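Local coordinates for succinoglycan biosynthesis protein (Bacillus cereus ATCC 14579, PDB 2QGM) that is of unknown precise function but belongs to the erythromycin esterase-like family and probably acts as a hydrolase on a substrate not yet identified, at residues Q48-K53 with L64-K69; E113-G118 with K257-A262; K173-G178 with E264-M269; L388-L393 with T424-Q429. All coordinates share one frame; numbering follows the deposited sequence.

Contact 1 of 4, residues Q48-K53 with L64-K69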
loop_
_atom_site.group_PDB
_atom_site.type_symbol
_atom_site.label_atom_id
_atom_site.label_comp_id
_atom_site.label_asym_id
_atom_site.label_seq_id
_atom_site.Cartn_x
_atom_site.Cartn_y
_atom_site.Cartn_z
ATOM N N GLN A 48 17.963 21.565 3.709
ATOM C CA GLN A 48 16.931 21.404 2.696
ATOM C C GLN A 48 15.713 20.613 3.156
ATOM O O GLN A 48 14.745 20.468 2.407
ATOM C CB GLN A 48 17.560 20.768 1.456
ATOM C CG GLN A 48 18.645 21.651 0.839
ATOM C CD GLN A 48 19.364 20.996 -0.318
ATOM O OE1 GLN A 48 20.440 20.409 -0.152
ATOM N NE2 GLN A 48 18.777 21.090 -1.501
ATOM N N ALA A 49 15.751 20.126 4.393
ATOM C CA ALA A 49 14.641 19.350 4.941
ATOM C C ALA A 49 13.562 20.259 5.549
ATOM O O ALA A 49 13.834 21.407 5.904
ATOM C CB ALA A 49 15.172 18.369 6.010
ATOM N N ASN A 50 12.336 19.744 5.639
ATOM C CA ASN A 50 11.224 20.473 6.241
ATOM C C ASN A 50 10.823 19.643 7.450
ATOM O O ASN A 50 10.212 18.580 7.310
ATOM C CB ASN A 50 10.051 20.583 5.267
ATOM C CG ASN A 50 10.401 21.377 4.032
ATOM O OD1 ASN A 50 10.583 22.599 4.091
ATOM N ND2 ASN A 50 10.511 20.693 2.905
ATOM N N PRO A 51 11.173 20.104 8.658
ATOM C CA PRO A 51 10.833 19.356 9.866
ATOM C C PRO A 51 9.353 19.213 10.193
ATOM O O PRO A 51 8.544 20.106 9.933
ATOM C CB PRO A 51 11.589 20.106 10.955
ATOM C CG PRO A 51 11.518 21.518 10.480
ATOM C CD PRO A 51 11.828 21.382 8.997
ATOM N N LEU A 52 9.014 18.065 10.768
ATOM C CA LEU A 52 7.649 17.778 11.178
ATOM C C LEU A 52 7.609 17.944 12.696
ATOM O O LEU A 52 8.550 17.566 13.402
ATOM C CB LEU A 52 7.271 16.354 10.767
ATOM C CG LEU A 52 7.309 16.118 9.251
ATOM C CD1 LEU A 52 7.029 14.657 8.972
ATOM C CD2 LEU A 52 6.301 17.015 8.550
ATOM N N LYS A 53 6.521 18.517 13.189
ATOM C CA LYS A 53 6.382 18.786 14.610
ATOM C C LYS A 53 5.738 17.693 15.442
ATOM O O LYS A 53 6.016 17.570 16.633
ATOM C CB LYS A 53 5.585 20.076 14.813
ATOM C CG LYS A 53 4.175 19.991 14.252
ATOM C CD LYS A 53 3.320 21.176 14.662
ATOM C CE LYS A 53 1.908 21.029 14.106
ATOM N NZ LYS A 53 0.971 22.109 14.549
ATOM N N LEU A 64 2.759 20.673 7.378
ATOM C CA LEU A 64 2.591 19.868 6.172
ATOM C C LEU A 64 2.390 20.730 4.928
ATOM O O LEU A 64 2.209 20.207 3.827
ATOM C CB LEU A 64 1.411 18.899 6.328
ATOM C CG LEU A 64 1.587 17.854 7.436
ATOM C CD1 LEU A 64 0.343 16.979 7.552
ATOM C CD2 LEU A 64 2.815 17.010 7.144
ATOM N N LYS A 65 2.426 22.049 5.096
ATOM C CA LYS A 65 2.263 22.938 3.954
ATOM C C LYS A 65 3.343 22.686 2.897
ATOM O O LYS A 65 3.072 22.779 1.700
ATOM C CB LYS A 65 2.275 24.401 4.399
ATOM C CG LYS A 65 1.091 24.760 5.299
ATOM C CD LYS A 65 0.678 26.226 5.153
ATOM C CE LYS A 65 1.813 27.181 5.483
ATOM N NZ LYS A 65 1.379 28.605 5.340
ATOM N N PRO A 66 4.582 22.376 3.318
ATOM C CA PRO A 66 5.604 22.127 2.296
ATOM C C PRO A 66 5.233 20.900 1.461
ATOM O O PRO A 66 5.627 20.789 0.304
ATOM C CB PRO A 66 6.866 21.899 3.120
ATOM C CG PRO A 66 6.653 22.779 4.295
ATOM C CD PRO A 66 5.198 22.512 4.650
ATOM N N LEU A 67 4.461 19.995 2.057
ATOM C CA LEU A 67 4.051 18.775 1.375
ATOM C C LEU A 67 3.086 19.027 0.221
ATOM O O LEU A 67 3.145 18.344 -0.808
ATOM C CB LEU A 67 3.413 17.794 2.363
ATOM C CG LEU A 67 3.023 16.424 1.787
ATOM C CD1 LEU A 67 4.275 15.688 1.324
ATOM C CD2 LEU A 67 2.275 15.615 2.837
ATOM N N LYS A 68 2.201 20.007 0.384
ATOM C CA LYS A 68 1.230 20.337 -0.658
ATOM C C LYS A 68 1.969 20.845 -1.887
ATOM O O LYS A 68 1.587 20.553 -3.019
ATOM C CB LYS A 68 0.248 21.410 -0.163
ATOM C CG LYS A 68 -0.840 21.761 -1.180
ATOM C CD LYS A 68 -1.901 22.686 -0.586
ATOM C CE LYS A 68 -2.991 22.994 -1.607
ATOM N NZ LYS A 68 -4.093 23.824 -1.041
ATOM N N LYS A 69 3.038 21.598 -1.641
ATOM C CA LYS A 69 3.852 22.169 -2.697
ATOM C C LYS A 69 4.649 21.087 -3.414
ATOM O O LYS A 69 4.884 21.171 -4.621
ATOM C CB LYS A 69 4.782 23.237 -2.112
ATOM C CG LYS A 69 4.044 24.225 -1.206
ATOM C CD LYS A 69 4.866 25.459 -0.872
ATOM C CE LYS A 69 6.082 25.135 -0.024
ATOM N NZ LYS A 69 6.818 26.389 0.302
#
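Asn50 faces Pro66 and Leu52 faces Leu64 across two backbones that keep a fairly even separation, with CA atoms 7.1 Å apart in the first pair and 7.4 Å apart in the second. The space is bridged by side chains alone, and no hydrogen bond joins the two segments. With CG of Asn50 beside its own backbone N (chi1 -63°), the amide lies against the CB-CG edge of the proline ring, and Asn50 CG comes within 3.7 Å of Pro66 CB. The amide spans that edge: ND2 of Asn50 lies 3.8 Å from CB of Pro66, while OD1 of Asn50 is 3.9 Å from Pro66 CG. Pro66 sits in the first turn of helix 65-71, where its lack of a backbone N-H costs the helix no bond. Leu64, just ahead of the helix, accepts from Leu67 N through its O at 2.9 Å. The contact packs the start of this helix against strand 50-51, an outermost strand of the large mixed sheet, which pairs with strand 385-389 through Asn50 to Leu387 and Leu52 to Met385. The second pair is purely apolar. Neither leucine aims its CB straight across, but the branches swing inward until Leu52 CD2 meets Leu64 CD2 at 3.8 Å, methyl to methyl, the two side chains crossing at about a right angle. Leu64 also packs on Leu96 and Tyr99 of helix 87-104, and Leu52 on Leu387. The irregular loop linking the segments is tied back where Asp63 OD2 accepts from Lys53 N.

Contact 2 of 4, residues E113-G118 with K257-A262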
loop_
_atom_site.group_PDB
_atom_site.type_symbol
_atom_site.label_atom_id
_atom_site.label_comp_id
_atom_site.label_asym_id
_atom_site.label_seq_id
_atom_site.Cartn_x
_atom_site.Cartn_y
_atom_site.Cartn_z
ATOM N N GLU A 113 -4.171 -4.646 1.113
ATOM C CA GLU A 113 -5.017 -5.532 1.913
ATOM C C GLU A 113 -5.874 -6.238 0.864
ATOM O O GLU A 113 -6.142 -5.679 -0.199
ATOM C CB GLU A 113 -5.886 -4.700 2.867
ATOM C CG GLU A 113 -6.906 -5.492 3.698
ATOM C CD GLU A 113 -6.272 -6.598 4.514
ATOM O OE1 GLU A 113 -6.318 -7.776 4.086
ATOM O OE2 GLU A 113 -5.725 -6.294 5.592
ATOM N N ASP A 114 -6.286 -7.466 1.150
ATOM C CA ASP A 114 -7.061 -8.226 0.179
ATOM C C ASP A 114 -8.377 -7.589 -0.254
ATOM O O ASP A 114 -9.090 -6.968 0.540
ATOM C CB ASP A 114 -7.307 -9.652 0.682
ATOM C CG ASP A 114 -6.007 -10.422 0.915
ATOM O OD1 ASP A 114 -4.989 -10.097 0.262
ATOM O OD2 ASP A 114 -6.008 -11.361 1.742
ATOM N N TRP A 115 -8.677 -7.756 -1.538
ATOM C CA TRP A 115 -9.885 -7.221 -2.161
ATOM C C TRP A 115 -11.123 -7.416 -1.281
ATOM O O TRP A 115 -11.831 -6.452 -0.962
ATOM C CB TRP A 115 -10.084 -7.894 -3.527
ATOM C CG TRP A 115 -11.283 -7.371 -4.250
ATOM C CD1 TRP A 115 -12.548 -7.865 -4.200
ATOM C CD2 TRP A 115 -11.347 -6.180 -5.044
ATOM N NE1 TRP A 115 -13.403 -7.055 -4.910
ATOM C CE2 TRP A 115 -12.690 -6.012 -5.439
ATOM C CE3 TRP A 115 -10.394 -5.236 -5.460
ATOM C CZ2 TRP A 115 -13.115 -4.930 -6.230
ATOM C CZ3 TRP A 115 -10.814 -4.159 -6.247
ATOM C CH2 TRP A 115 -12.164 -4.020 -6.622
ATOM N N GLY A 116 -11.364 -8.661 -0.876
ATOM C CA GLY A 116 -12.512 -8.973 -0.037
ATOM C C GLY A 116 -12.580 -8.202 1.269
ATOM O O GLY A 116 -13.656 -7.758 1.689
ATOM N N ASN A 117 -11.436 -8.065 1.929
ATOM C CA ASN A 117 -11.361 -7.324 3.190
ATOM C C ASN A 117 -11.671 -5.871 2.878
ATOM O O ASN A 117 -12.293 -5.168 3.676
ATOM C CB ASN A 117 -9.964 -7.438 3.787
ATOM C CG ASN A 117 -9.721 -8.792 4.422
ATOM O OD1 ASN A 117 -8.578 -9.198 4.636
ATOM N ND2 ASN A 117 -10.804 -9.492 4.754
ATOM N N GLY A 118 -11.243 -5.433 1.700
ATOM C CA GLY A 118 -11.496 -4.063 1.286
ATOM C C GLY A 118 -12.980 -3.767 1.191
ATOM O O GLY A 118 -13.427 -2.705 1.620
ATOM N N LYS A 257 -18.726 -5.961 -11.000
ATOM C CA LYS A 257 -17.842 -6.137 -12.147
ATOM C C LYS A 257 -16.383 -6.167 -11.685
ATOM O O LYS A 257 -15.597 -7.018 -12.112
ATOM C CB LYS A 257 -18.033 -4.992 -13.150
ATOM C CG LYS A 257 -17.037 -5.000 -14.310
ATOM C CD LYS A 257 -17.257 -3.813 -15.260
ATOM C CE LYS A 257 -16.313 -3.900 -16.459
ATOM N NZ LYS A 257 -16.516 -2.799 -17.451
ATOM N N ALA A 258 -16.029 -5.239 -10.801
ATOM C CA ALA A 258 -14.663 -5.140 -10.290
ATOM C C ALA A 258 -14.249 -6.390 -9.534
ATOM O O ALA A 258 -13.113 -6.846 -9.659
ATOM C CB ALA A 258 -14.527 -3.921 -9.387
ATOM N N THR A 259 -15.170 -6.932 -8.742
ATOM C CA THR A 259 -14.895 -8.141 -7.980
ATOM C C THR A 259 -14.718 -9.329 -8.922
ATOM O O THR A 259 -13.816 -10.145 -8.732
ATOM C CB THR A 259 -16.031 -8.434 -6.992
ATOM O OG1 THR A 259 -16.191 -7.310 -6.117
ATOM C CG2 THR A 259 -15.713 -9.672 -6.163
ATOM N N ALA A 260 -15.573 -9.438 -9.933
ATOM C CA ALA A 260 -15.451 -10.544 -10.885
ATOM C C ALA A 260 -14.080 -10.474 -11.554
ATOM O O ALA A 260 -13.452 -11.501 -11.835
ATOM C CB ALA A 260 -16.549 -10.471 -11.937
ATOM N N SER A 261 -13.620 -9.252 -11.806
ATOM C CA SER A 261 -12.314 -9.045 -12.408
ATOM C C SER A 261 -11.207 -9.418 -11.425
ATOM O O SER A 261 -10.165 -9.920 -11.832
ATOM C CB SER A 261 -12.148 -7.582 -12.859
ATOM O OG SER A 261 -12.817 -7.335 -14.082
ATOM N N ALA A 262 -11.425 -9.177 -10.132
ATOM C CA ALA A 262 -10.413 -9.513 -9.132
ATOM C C ALA A 262 -10.278 -11.029 -9.035
ATOM O O ALA A 262 -9.193 -11.562 -8.796
ATOM C CB ALA A 262 -10.794 -8.922 -7.779
#
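With CG of Trp115 trans to its backbone N (chi1 -178°) and the ring turned across the CB bond, the indole extends straight from its helix towards helix 253-269, where Thr259 carries OG1 beside its own backbone N. The two rotamers meet in a hydrogen bond from Trp115 NE1 to Thr259 OG1, 3.0 Å long and bent to 155° at the hydrogen, with the oxygen near the ring plane. The hydroxyl proton of Thr259 is used in a bond to Trp255 O one turn earlier; this holds the rotation of the group, and its oxygen accepts from the indole. Ala262 covers the pyrrole part of one face, a CH-pi contact with its CB 3.9 Å from the centroid of the five-membered ring of Trp115. At the far end of the indole, Ala258 CB comes obliquely to Trp115 CZ2 at 3.6 Å. His289 of helix 276-297 meets the same ring at an inclined angle, and Ser179 of helix 177-190 touches it as well. Small residues one turn apart on helix 253-269 thus form a buried seat for a large one. This is helix-to-helix packing at the beginning of helix 115-127, just beyond the end of sheet strand 108-111, in the erythromycin esterase-like fold.

Contact 3 of 4, residues K173-G178 with E264-M269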
loop_
_atom_site.group_PDB
_atom_site.type_symbol
_atom_site.label_atom_id
_atom_site.label_comp_id
_atom_site.label_asym_id
_atom_site.label_seq_id
_atom_site.Cartn_x
_atom_site.Cartn_y
_atom_site.Cartn_z
ATOM N N LYS A 173 -4.248 -11.939 -2.029
ATOM C CA LYS A 173 -3.626 -13.075 -1.358
ATOM C C LYS A 173 -4.669 -14.112 -0.951
ATOM O O LYS A 173 -4.330 -15.194 -0.474
ATOM C CB LYS A 173 -2.829 -12.604 -0.145
ATOM C CG LYS A 173 -1.712 -11.647 -0.518
ATOM C CD LYS A 173 -0.804 -11.353 0.649
ATOM C CE LYS A 173 -1.561 -10.683 1.773
ATOM N NZ LYS A 173 -0.635 -10.257 2.858
ATOM N N ALA A 174 -5.937 -13.774 -1.178
ATOM C CA ALA A 174 -7.060 -14.649 -0.865
ATOM C C ALA A 174 -8.359 -14.046 -1.402
ATOM O O ALA A 174 -8.462 -12.830 -1.583
ATOM C CB ALA A 174 -7.176 -14.841 0.645
ATOM N N LEU A 175 -9.338 -14.902 -1.677
ATOM C CA LEU A 175 -10.643 -14.435 -2.135
ATOM C C LEU A 175 -11.642 -15.016 -1.153
ATOM O O LEU A 175 -11.827 -16.230 -1.093
ATOM C CB LEU A 175 -10.949 -14.934 -3.547
ATOM C CG LEU A 175 -10.087 -14.389 -4.686
ATOM C CD1 LEU A 175 -10.424 -15.140 -5.966
ATOM C CD2 LEU A 175 -10.331 -12.900 -4.846
ATOM N N ASP A 176 -12.265 -14.145 -0.368
ATOM C CA ASP A 176 -13.236 -14.565 0.631
ATOM C C ASP A 176 -14.596 -14.844 0.001
ATOM O O ASP A 176 -14.853 -14.472 -1.142
ATOM C CB ASP A 176 -13.382 -13.475 1.692
ATOM C CG ASP A 176 -14.106 -12.252 1.167
ATOM O OD1 ASP A 176 -13.750 -11.782 0.070
ATOM O OD2 ASP A 176 -15.029 -11.769 1.856
ATOM N N GLN A 177 -15.464 -15.508 0.758
ATOM C CA GLN A 177 -16.804 -15.839 0.284
ATOM C C GLN A 177 -17.571 -14.553 -0.029
ATOM O O GLN A 177 -18.408 -14.519 -0.933
ATOM C CB GLN A 177 -17.541 -16.653 1.352
ATOM C CG GLN A 177 -18.903 -17.179 0.936
ATOM C CD GLN A 177 -18.845 -18.056 -0.300
ATOM O OE1 GLN A 177 -17.979 -18.923 -0.420
ATOM N NE2 GLN A 177 -19.765 -17.829 -1.234
ATOM N N GLY A 178 -17.277 -13.503 0.727
ATOM C CA GLY A 178 -17.935 -12.227 0.509
ATOM C C GLY A 178 -17.731 -11.721 -0.912
ATOM O O GLY A 178 -18.620 -11.091 -1.481
ATOM N N GLU A 264 -10.832 -13.064 -11.562
ATOM C CA GLU A 264 -10.116 -13.480 -12.768
ATOM C C GLU A 264 -8.623 -13.241 -12.547
ATOM O O GLU A 264 -7.797 -14.108 -12.833
ATOM C CB GLU A 264 -10.572 -12.683 -13.992
ATOM C CG GLU A 264 -9.899 -13.133 -15.290
ATOM C CD GLU A 264 -10.258 -12.259 -16.477
ATOM O OE1 GLU A 264 -11.440 -11.887 -16.594
ATOM O OE2 GLU A 264 -9.367 -11.954 -17.298
ATOM N N LYS A 265 -8.277 -12.061 -12.032
ATOM C CA LYS A 265 -6.879 -11.730 -11.766
ATOM C C LYS A 265 -6.229 -12.774 -10.862
ATOM O O LYS A 265 -5.123 -13.228 -11.126
ATOM C CB LYS A 265 -6.767 -10.348 -11.098
ATOM C CG LYS A 265 -7.099 -9.170 -12.002
ATOM C CD LYS A 265 -6.891 -7.850 -11.263
ATOM C CE LYS A 265 -7.145 -6.639 -12.152
ATOM N NZ LYS A 265 -8.543 -6.558 -12.635
ATOM N N PHE A 266 -6.922 -13.156 -9.795
ATOM C CA PHE A 266 -6.394 -14.145 -8.864
ATOM C C PHE A 266 -6.062 -15.479 -9.556
ATOM O O PHE A 266 -4.985 -16.038 -9.357
ATOM C CB PHE A 266 -7.399 -14.348 -7.716
ATOM C CG PHE A 266 -6.943 -15.323 -6.662
ATOM C CD1 PHE A 266 -7.211 -16.684 -6.783
ATOM C CD2 PHE A 266 -6.267 -14.872 -5.527
ATOM C CE1 PHE A 266 -6.814 -17.585 -5.784
ATOM C CE2 PHE A 266 -5.868 -15.761 -4.532
ATOM C CZ PHE A 266 -6.144 -17.121 -4.660
ATOM N N THR A 267 -6.983 -15.976 -10.378
ATOM C CA THR A 267 -6.776 -17.244 -11.083
ATOM C C THR A 267 -5.733 -17.139 -12.196
ATOM O O THR A 267 -5.155 -18.145 -12.614
ATOM C CB THR A 267 -8.099 -17.761 -11.694
ATOM O OG1 THR A 267 -8.570 -16.833 -12.678
ATOM C CG2 THR A 267 -9.155 -17.932 -10.606
ATOM N N THR A 268 -5.497 -15.922 -12.676
ATOM C CA THR A 268 -4.521 -15.695 -13.744
ATOM C C THR A 268 -3.117 -15.575 -13.155
ATOM O O THR A 268 -2.143 -16.081 -13.712
ATOM C CB THR A 268 -4.844 -14.406 -14.533
ATOM O OG1 THR A 268 -6.159 -14.508 -15.090
ATOM C CG2 THR A 268 -3.833 -14.197 -15.655
HETATM N N MSE A 269 -3.033 -14.891 -12.020
HETATM C CA MSE A 269 -1.778 -14.671 -11.308
HETATM C C MSE A 269 -1.145 -15.985 -10.833
HETATM O O MSE A 269 0.080 -16.143 -10.855
HETATM C CB MSE A 269 -2.061 -13.758 -10.108
HETATM C CG MSE A 269 -0.951 -13.628 -9.081
HETATM SE SE MSE A 269 -1.599 -12.612 -7.541
HETATM C CE MSE A 269 -2.401 -14.102 -6.578
#
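Leu175 lies over one face of the Phe266 ring, and the rotamers of the two residues bring them together. In Phe266 the bond to CG points directly opposite the backbone N (chi1 -178°), which throws the ring outward from helix 253-269; the ring plane stands nearly perpendicular to the CA-CB-CG plane. Leu175 keeps CG beside its own N and stretches the other way, and the two side chains run antiparallel alongside one another. Its CG makes a CH-pi contact, 4.1 Å from the centroid of the Phe266 ring, while Leu175 CD1 tucks in nearer the root of the ring, 3.6 Å from Phe266 CG. Lys173 C lies at the ring edge, 4.1 Å from Phe266 CE2, and Ala174 N comes obliquely to the same carbon at 3.9 Å. The contact joins the connection that follows the edge strand 166-171 of the mixed sheet to the C-terminal turns of helix 253-269. Asp176, bonded to Ser179 OG, stands at the N-cap of the next helix, 177-190. Tyr215 meets Phe266 edge-to-face. Beside the phenylalanine, two threonines fold back on their own helix: Thr267 OG1 and Thr268 OG1 each donate to Glu264 O at 2.8 Å. That carbonyl also accepts from Thr268 N, and the Thr268 hydroxyl approaches from above the carbonyl plane.

Contact 4 of 4, residues L388-L393 with T424-Q429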
loop_
_atom_site.group_PDB
_atom_site.type_symbol
_atom_site.label_atom_id
_atom_site.label_comp_id
_atom_site.label_asym_id
_atom_site.label_seq_id
_atom_site.Cartn_x
_atom_site.Cartn_y
_atom_site.Cartn_z
ATOM N N LEU A 388 11.628 15.207 3.170
ATOM C CA LEU A 388 12.747 15.533 2.304
ATOM C C LEU A 388 12.330 15.260 0.861
ATOM O O LEU A 388 11.991 14.130 0.518
ATOM C CB LEU A 388 13.970 14.684 2.673
ATOM C CG LEU A 388 15.254 15.082 1.952
ATOM C CD1 LEU A 388 15.605 16.496 2.388
ATOM C CD2 LEU A 388 16.401 14.118 2.266
ATOM N N ASP A 389 12.330 16.299 0.025
ATOM C CA ASP A 389 11.968 16.146 -1.393
ATOM C C ASP A 389 13.269 15.839 -2.130
ATOM O O ASP A 389 14.049 16.738 -2.426
ATOM C CB ASP A 389 11.349 17.444 -1.945
ATOM C CG ASP A 389 10.799 17.286 -3.371
ATOM O OD1 ASP A 389 11.228 16.359 -4.089
ATOM O OD2 ASP A 389 9.941 18.101 -3.765
ATOM N N ASN A 390 13.500 14.567 -2.432
ATOM C CA ASN A 390 14.743 14.168 -3.082
ATOM C C ASN A 390 14.898 14.667 -4.518
ATOM O O ASN A 390 16.017 14.768 -5.021
ATOM C CB ASN A 390 14.903 12.635 -3.054
ATOM C CG ASN A 390 14.770 12.043 -1.653
ATOM O OD1 ASN A 390 15.313 12.570 -0.684
ATOM N ND2 ASN A 390 14.058 10.925 -1.552
ATOM N N ARG A 391 13.785 14.993 -5.166
ATOM C CA ARG A 391 13.810 15.456 -6.552
ATOM C C ARG A 391 14.433 16.829 -6.774
ATOM O O ARG A 391 15.004 17.078 -7.832
ATOM C CB ARG A 391 12.392 15.496 -7.119
ATOM C CG ARG A 391 11.613 14.216 -6.941
ATOM C CD ARG A 391 10.157 14.453 -7.277
ATOM N NE ARG A 391 9.585 15.443 -6.378
ATOM C CZ ARG A 391 8.340 15.892 -6.446
ATOM N NH1 ARG A 391 7.516 15.438 -7.384
ATOM N NH2 ARG A 391 7.916 16.799 -5.571
ATOM N N HIS A 392 14.321 17.717 -5.793
ATOM C CA HIS A 392 14.844 19.068 -5.950
ATOM C C HIS A 392 16.041 19.435 -5.080
ATOM O O HIS A 392 16.384 20.612 -4.953
ATOM C CB HIS A 392 13.701 20.067 -5.740
ATOM C CG HIS A 392 12.541 19.843 -6.659
ATOM N ND1 HIS A 392 12.638 19.976 -8.026
ATOM C CD2 HIS A 392 11.266 19.451 -6.411
ATOM C CE1 HIS A 392 11.477 19.675 -8.582
ATOM N NE2 HIS A 392 10.629 19.353 -7.622
ATOM N N LEU A 393 16.679 18.431 -4.487
ATOM C CA LEU A 393 17.850 18.673 -3.655
ATOM C C LEU A 393 19.007 19.177 -4.510
ATOM O O LEU A 393 19.074 18.891 -5.705
ATOM C CB LEU A 393 18.286 17.387 -2.956
ATOM C CG LEU A 393 17.340 16.838 -1.892
ATOM C CD1 LEU A 393 17.841 15.488 -1.413
ATOM C CD2 LEU A 393 17.247 17.827 -0.736
ATOM N N THR A 424 21.110 0.480 -2.930
ATOM C CA THR A 424 20.346 1.169 -3.958
ATOM C C THR A 424 20.441 2.682 -3.766
ATOM O O THR A 424 21.118 3.159 -2.856
ATOM C CB THR A 424 18.854 0.744 -3.911
ATOM O OG1 THR A 424 18.141 1.360 -4.990
ATOM C CG2 THR A 424 18.226 1.166 -2.590
ATOM N N SER A 425 19.760 3.424 -4.632
ATOM C CA SER A 425 19.742 4.879 -4.562
ATOM C C SER A 425 18.412 5.319 -3.981
ATOM O O SER A 425 17.361 4.796 -4.362
ATOM C CB SER A 425 19.925 5.476 -5.957
ATOM O OG SER A 425 19.376 6.775 -6.043
ATOM N N LEU A 426 18.446 6.284 -3.068
ATOM C CA LEU A 426 17.211 6.761 -2.446
ATOM C C LEU A 426 16.282 7.457 -3.440
ATOM O O LEU A 426 15.091 7.161 -3.468
ATOM C CB LEU A 426 17.535 7.693 -1.277
ATOM C CG LEU A 426 16.364 7.917 -0.313
ATOM C CD1 LEU A 426 16.047 6.634 0.466
ATOM C CD2 LEU A 426 16.725 9.046 0.641
ATOM N N LEU A 427 16.819 8.373 -4.248
ATOM C CA LEU A 427 16.011 9.084 -5.241
ATOM C C LEU A 427 15.446 8.104 -6.275
ATOM O O LEU A 427 14.352 8.297 -6.805
ATOM C CB LEU A 427 16.851 10.141 -5.961
ATOM C CG LEU A 427 16.147 10.805 -7.147
ATOM C CD1 LEU A 427 14.927 11.599 -6.659
ATOM C CD2 LEU A 427 17.121 11.709 -7.880
ATOM N N GLU A 428 16.216 7.060 -6.559
ATOM C CA GLU A 428 15.825 6.030 -7.512
ATOM C C GLU A 428 14.507 5.394 -7.086
ATOM O O GLU A 428 13.676 5.029 -7.922
ATOM C CB GLU A 428 16.924 4.960 -7.563
ATOM C CG GLU A 428 16.720 3.849 -8.576
ATOM C CD GLU A 428 17.801 2.782 -8.480
ATOM O OE1 GLU A 428 18.989 3.148 -8.361
ATOM O OE2 GLU A 428 17.467 1.578 -8.532
ATOM N N GLN A 429 14.326 5.274 -5.775
ATOM C CA GLN A 429 13.139 4.651 -5.210
ATOM C C GLN A 429 12.034 5.614 -4.800
ATOM O O GLN A 429 10.857 5.344 -5.041
ATOM C CB GLN A 429 13.535 3.821 -3.981
ATOM C CG GLN A 429 14.711 2.894 -4.232
ATOM C CD GLN A 429 14.398 1.855 -5.270
ATOM O OE1 GLN A 429 15.296 1.145 -5.750
ATOM N NE2 GLN A 429 13.127 1.741 -5.626
#
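Asn390 and Leu427 form the close part of this contact, their CA atoms being only 5.7 Å apart. A chi1 of 172° carries the branch of Leu427 away from its own N and brings CD1 to the other backbone, 3.7 Å from Asn390 O and 3.8 Å from Asn390 CB. Next to it, the buried Asn390 amide meets Leu426 at about a right angle, with ND2 of Asn390 3.9 Å from CD2 of Leu426. This ND2 donates to Phe430 O. Packing slackens at Arg391, which touches Leu427 CD1 with its backbone N, at 3.9 Å, and more loosely with CG, at 4.2 Å, before the side chain leads away. There it grips Asp389 side-on in a salt bridge, NE to OD1 at 3.0 Å and NH2 to OD2, while NH2 also reaches Met70 O. OD1 of Asp389 accepts from Arg391 N too, closing an Asx turn. The exposed His392 ring lays a face against Arg391 CB, its NE2 above the guanidinium plane. Ser425 OG N-caps helix 426-429 by accepting from Glu428 N. The turn after strand 385-389 packs against this short helix, with Val401 of helix 395-402 and Ile433 of strand 432-439 around Asn390.

Overall arrangement
The four contacts form two pairs on opposite sides of the chain's centre. Contacts 2 and 3 share helix 253-269, have centres about 8 Å apart and are joined through Asp114 OD1 and Lys173 N; both set an aromatic ring against small or branched side chains. Contact 2 is the buried one and has a cross-segment hydrogen bond, whereas contacts 1, 3 and 4 are all partly buried and have none. Contacts 1 and 4, with centres about 15 Å apart, meet where Ala49 packs on Leu388 and use the neighbouring strands 50-51 and 385-389 of the mixed sheet. Each presses an asparagine on apolar groups, although contact 4 adds a local salt bridge.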